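Local coordinates for protein myosin light chain 1 (Saccharomyces cerevisiae, PDB 1M45) that serves as essential light chain of a conventional class II myosin and as a light chain of a class V myosin, binding their IQ motifs, and helps assemble the cytokinetic actomyosin ring, at residues 3-13 with 25-35. Residues are numbered along the deposited sequence; the frame is centred on the assembly and turned at random.
Sequences TRANKDIFTLF and SLGDYLRAIGY
The Y29 ring turns its edge to the face of F13 (centroids 5.8 Å apart, planes at 82°) and receives the edge of F10 on its own face in an offset edge-to-face pair; the three rings form an aromatic cluster. Y29 CA also lies over a face of F13, a CH-pi contact, while A32 CB sits at that ring's edge, 3.9 Å from F13 CE1. CG anti to the backbone N (chi1 176°) carries the Y29 ring between F13 and F10, its CE1 4.1 Å from F10 CB. I9 fills in beside the rings, its CG2 3.7 Å from A32 CB and its CD1 against I33 CG2. At the other end the aliphatic part of R4 covers one face of Y35, whose OH accepts a nearly straight bond from R4 N (3.2 Å, 162°). A phenylalanine in place of Y35 would probably keep the ring under R4 but leave R4 N without this acceptor. The R4 chain bends at chi2, carrying one guanidinium face over G34 O; NH1 reaches I33 O through a water, and NH2 is hydrogen-bonded to Q148 OE1. G34, with positive phi, closes the last turn in a Schellman motif. The segments are the entering and exiting sides of the first EF-hand, here with only a short, weakly bonded helix 10-13 before the loop. I21 of strand 20-22 touches the side chains of F10, F13 and Y29, helix 60-69 packs on F10, Y29 and Y35, and the bound peptide lies against L12, D28 and A32.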
loop_
_atom_site.group_PDB
_atom_site.type_symbol
_atom_site.label_atom_id
_atom_site.label_comp_id
_atom_site.label_asym_id
_atom_site.label_seq_id
_atom_site.Cartn_x
_atom_site.Cartn_y
_atom_site.Cartn_z
ATOM N N THR A 3 -4.677 -14.865 8.390
ATOM C CA THR A 3 -4.944 -14.160 9.683
ATOM C C THR A 3 -5.854 -12.963 9.506
ATOM O O THR A 3 -6.819 -12.828 10.249
ATOM C CB THR A 3 -3.654 -13.685 10.351
ATOM O OG1 THR A 3 -2.883 -14.813 10.751
ATOM C CG2 THR A 3 -3.948 -12.958 11.681
ATOM N N ARG A 4 -5.522 -12.070 8.565
ATOM C CA ARG A 4 -6.378 -10.900 8.338
ATOM C C ARG A 4 -7.691 -11.388 7.753
ATOM O O ARG A 4 -7.700 -12.179 6.792
ATOM C CB ARG A 4 -5.708 -9.897 7.415
ATOM C CG ARG A 4 -4.408 -9.356 7.976
ATOM C CD ARG A 4 -4.521 -8.031 8.649
ATOM N NE ARG A 4 -3.272 -7.620 9.302
ATOM C CZ ARG A 4 -3.030 -6.388 9.737
ATOM N NH1 ARG A 4 -3.941 -5.444 9.589
ATOM N NH2 ARG A 4 -1.882 -6.099 10.338
ATOM N N ALA A 5 -8.788 -10.939 8.352
ATOM C CA ALA A 5 -10.130 -11.397 7.987
ATOM C C ALA A 5 -10.581 -10.825 6.641
ATOM O O ALA A 5 -10.209 -9.703 6.282
ATOM C CB ALA A 5 -11.139 -11.026 9.104
ATOM N N ASN A 6 -11.421 -11.584 5.946
ATOM C CA ASN A 6 -11.941 -11.166 4.649
ATOM C C ASN A 6 -12.801 -9.912 4.761
ATOM O O ASN A 6 -12.703 -9.030 3.908
ATOM C CB ASN A 6 -12.729 -12.297 3.968
ATOM C CG ASN A 6 -13.320 -11.882 2.612
ATOM O OD1 ASN A 6 -14.547 -11.923 2.407
ATOM N ND2 ASN A 6 -12.457 -11.510 1.679
ATOM N N LYS A 7 -13.648 -9.855 5.795
ATOM C CA LYS A 7 -14.550 -8.732 6.019
ATOM C C LYS A 7 -15.346 -8.389 4.754
ATOM O O LYS A 7 -15.537 -7.204 4.419
ATOM C CB LYS A 7 -13.759 -7.521 6.499
ATOM C CG LYS A 7 -13.027 -7.742 7.825
ATOM C CD LYS A 7 -12.373 -6.448 8.262
ATOM C CE LYS A 7 -11.717 -6.571 9.637
ATOM N NZ LYS A 7 -11.006 -5.286 9.959
ATOM N N ASP A 8 -15.796 -9.447 4.069
ATOM C CA ASP A 8 -16.604 -9.354 2.839
ATOM C C ASP A 8 -15.922 -8.639 1.682
ATOM O O ASP A 8 -16.588 -8.090 0.810
ATOM C CB ASP A 8 -17.920 -8.639 3.096
ATOM C CG ASP A 8 -19.002 -9.038 2.095
ATOM O OD1 ASP A 8 -18.986 -10.168 1.583
ATOM O OD2 ASP A 8 -19.889 -8.253 1.802
ATOM N N ILE A 9 -14.599 -8.590 1.705
ATOM C CA ILE A 9 -13.901 -7.900 0.645
ATOM C C ILE A 9 -13.834 -8.747 -0.632
ATOM O O ILE A 9 -13.880 -8.221 -1.739
ATOM C CB ILE A 9 -12.502 -7.505 1.129
ATOM C CG1 ILE A 9 -12.602 -6.390 2.164
ATOM C CG2 ILE A 9 -11.606 -7.108 -0.065
ATOM C CD1 ILE A 9 -11.257 -6.171 2.921
ATOM N N PHE A 10 -13.739 -10.064 -0.488
ATOM C CA PHE A 10 -13.633 -10.946 -1.633
ATOM C C PHE A 10 -14.718 -10.691 -2.703
ATOM O O PHE A 10 -14.424 -10.739 -3.901
ATOM C CB PHE A 10 -13.657 -12.395 -1.168
ATOM C CG PHE A 10 -13.294 -13.386 -2.225
ATOM C CD1 PHE A 10 -14.286 -13.956 -3.024
ATOM C CD2 PHE A 10 -11.970 -13.765 -2.448
ATOM C CE1 PHE A 10 -13.954 -14.882 -4.022
ATOM C CE2 PHE A 10 -11.644 -14.697 -3.399
ATOM C CZ PHE A 10 -12.635 -15.254 -4.206
ATOM N N THR A 11 -15.944 -10.390 -2.274
ATOM C CA THR A 11 -17.038 -10.153 -3.230
ATOM C C THR A 11 -16.797 -8.915 -4.078
ATOM O O THR A 11 -17.256 -8.869 -5.227
ATOM C CB THR A 11 -18.459 -10.075 -2.564
ATOM O OG1 THR A 11 -18.420 -9.200 -1.433
ATOM C CG2 THR A 11 -18.853 -11.418 -1.987
ATOM N N LEU A 12 -16.055 -7.942 -3.567
ATOM C CA LEU A 12 -15.775 -6.734 -4.353
ATOM C C LEU A 12 -14.787 -7.041 -5.477
ATOM O O LEU A 12 -14.729 -6.314 -6.505
ATOM C CB LEU A 12 -15.227 -5.609 -3.460
ATOM C CG LEU A 12 -16.129 -5.050 -2.373
ATOM C CD1 LEU A 12 -15.349 -4.063 -1.499
ATOM C CD2 LEU A 12 -17.332 -4.380 -3.048
ATOM N N PHE A 13 -13.990 -8.089 -5.282
ATOM C CA PHE A 13 -13.042 -8.536 -6.282
ATOM C C PHE A 13 -13.686 -9.547 -7.219
ATOM O O PHE A 13 -13.109 -9.886 -8.266
ATOM C CB PHE A 13 -11.792 -9.147 -5.617
ATOM C CG PHE A 13 -10.846 -8.109 -5.048
ATOM C CD1 PHE A 13 -11.064 -7.576 -3.817
ATOM C CD2 PHE A 13 -9.804 -7.607 -5.836
ATOM C CE1 PHE A 13 -10.214 -6.594 -3.293
ATOM C CE2 PHE A 13 -8.940 -6.620 -5.337
ATOM C CZ PHE A 13 -9.148 -6.131 -4.056
ATOM N N SER A 25 -5.192 -10.434 -9.345
ATOM C CA SER A 25 -5.772 -9.525 -8.372
ATOM C C SER A 25 -5.312 -9.894 -6.991
ATOM O O SER A 25 -5.716 -9.235 -6.016
ATOM C CB SER A 25 -7.302 -9.567 -8.377
ATOM O OG SER A 25 -7.838 -8.893 -9.476
ATOM N N LEU A 26 -4.464 -10.912 -6.858
ATOM C CA LEU A 26 -4.120 -11.394 -5.511
ATOM C C LEU A 26 -3.430 -10.339 -4.690
ATOM O O LEU A 26 -3.717 -10.211 -3.483
ATOM C CB LEU A 26 -3.287 -12.692 -5.550
ATOM C CG LEU A 26 -2.833 -13.162 -4.178
ATOM C CD1 LEU A 26 -3.993 -13.523 -3.271
ATOM C CD2 LEU A 26 -1.924 -14.386 -4.351
ATOM N N GLY A 27 -2.512 -9.595 -5.327
ATOM C CA GLY A 27 -1.801 -8.553 -4.597
ATOM C C GLY A 27 -2.731 -7.517 -3.986
ATOM O O GLY A 27 -2.621 -7.167 -2.809
ATOM N N ASP A 28 -3.661 -7.019 -4.792
ATOM C CA ASP A 28 -4.603 -6.017 -4.299
ATOM C C ASP A 28 -5.565 -6.558 -3.248
ATOM O O ASP A 28 -5.994 -5.822 -2.356
ATOM C CB ASP A 28 -5.341 -5.410 -5.492
ATOM C CG ASP A 28 -4.493 -4.448 -6.240
ATOM O OD1 ASP A 28 -4.908 -4.024 -7.348
ATOM O OD2 ASP A 28 -3.426 -4.026 -5.780
ATOM N N TYR A 29 -5.920 -7.840 -3.392
ATOM C CA TYR A 29 -6.752 -8.481 -2.371
ATOM C C TYR A 29 -6.002 -8.508 -1.042
ATOM O O TYR A 29 -6.567 -8.169 -0.017
ATOM C CB TYR A 29 -7.192 -9.908 -2.756
ATOM C CG TYR A 29 -7.955 -10.562 -1.667
ATOM C CD1 TYR A 29 -9.283 -10.243 -1.449
ATOM C CD2 TYR A 29 -7.338 -11.475 -0.830
ATOM C CE1 TYR A 29 -9.979 -10.806 -0.386
ATOM C CE2 TYR A 29 -7.998 -12.031 0.270
ATOM C CZ TYR A 29 -9.328 -11.701 0.477
ATOM O OH TYR A 29 -9.978 -12.252 1.560
ATOM N N LEU A 30 -4.728 -8.911 -1.093
ATOM C CA LEU A 30 -3.920 -8.966 0.113
ATOM C C LEU A 30 -3.793 -7.586 0.732
ATOM O O LEU A 30 -3.796 -7.428 1.968
ATOM C CB LEU A 30 -2.532 -9.542 -0.195
ATOM C CG LEU A 30 -2.587 -11.041 -0.520
ATOM C CD1 LEU A 30 -1.207 -11.514 -1.017
ATOM C CD2 LEU A 30 -3.045 -11.867 0.662
ATOM N N ARG A 31 -3.672 -6.583 -0.128
ATOM C CA ARG A 31 -3.625 -5.204 0.367
ATOM C C ARG A 31 -4.943 -4.812 1.003
ATOM O O ARG A 31 -4.968 -4.245 2.092
ATOM C CB ARG A 31 -3.303 -4.242 -0.780
ATOM C CG ARG A 31 -1.882 -4.376 -1.266
ATOM C CD ARG A 31 -1.554 -3.592 -2.556
ATOM N NE ARG A 31 -0.189 -3.917 -2.977
ATOM C CZ ARG A 31 0.190 -4.520 -4.084
ATOM N NH1 ARG A 31 -0.674 -4.886 -5.047
ATOM N NH2 ARG A 31 1.502 -4.793 -4.228
ATOM N N ALA A 32 -6.050 -5.172 0.353
ATOM C CA ALA A 32 -7.365 -4.753 0.853
ATOM C C ALA A 32 -7.637 -5.279 2.247
ATOM O O ALA A 32 -8.247 -4.607 3.065
ATOM C CB ALA A 32 -8.454 -5.218 -0.117
ATOM N N ILE A 33 -7.180 -6.504 2.521
ATOM C CA ILE A 33 -7.425 -7.071 3.858
ATOM C C ILE A 33 -6.422 -6.612 4.912
ATOM O O ILE A 33 -6.541 -6.985 6.082
ATOM C CB ILE A 33 -7.551 -8.626 3.801
ATOM C CG1 ILE A 33 -6.233 -9.281 3.420
ATOM C CG2 ILE A 33 -8.694 -9.043 2.900
ATOM C CD1 ILE A 33 -6.238 -10.802 3.500
ATOM N N GLY A 34 -5.410 -5.847 4.494
ATOM C CA GLY A 34 -4.528 -5.297 5.534
ATOM C C GLY A 34 -3.027 -5.495 5.385
ATOM O O GLY A 34 -2.270 -4.993 6.234
ATOM N N TYR A 35 -2.593 -6.250 4.391
ATOM C CA TYR A 35 -1.152 -6.447 4.171
ATOM C C TYR A 35 -0.571 -5.398 3.210
ATOM O O TYR A 35 -1.311 -4.661 2.534
ATOM C CB TYR A 35 -0.887 -7.869 3.668
ATOM C CG TYR A 35 -1.389 -8.926 4.604
ATOM C CD1 TYR A 35 -2.416 -9.789 4.218
ATOM C CD2 TYR A 35 -0.796 -9.107 5.852
ATOM C CE1 TYR A 35 -2.837 -10.813 5.066
ATOM C CE2 TYR A 35 -1.223 -10.113 6.704
ATOM C CZ TYR A 35 -2.238 -10.946 6.301
ATOM O OH TYR A 35 -2.637 -11.923 7.157
HETATM O O HOH W 1 -6.767 -5.358 8.545
HETATM O O HOH W 2 -9.207 -7.319 7.049
HETATM O O HOH W 3 -10.615 -9.364 -9.222
#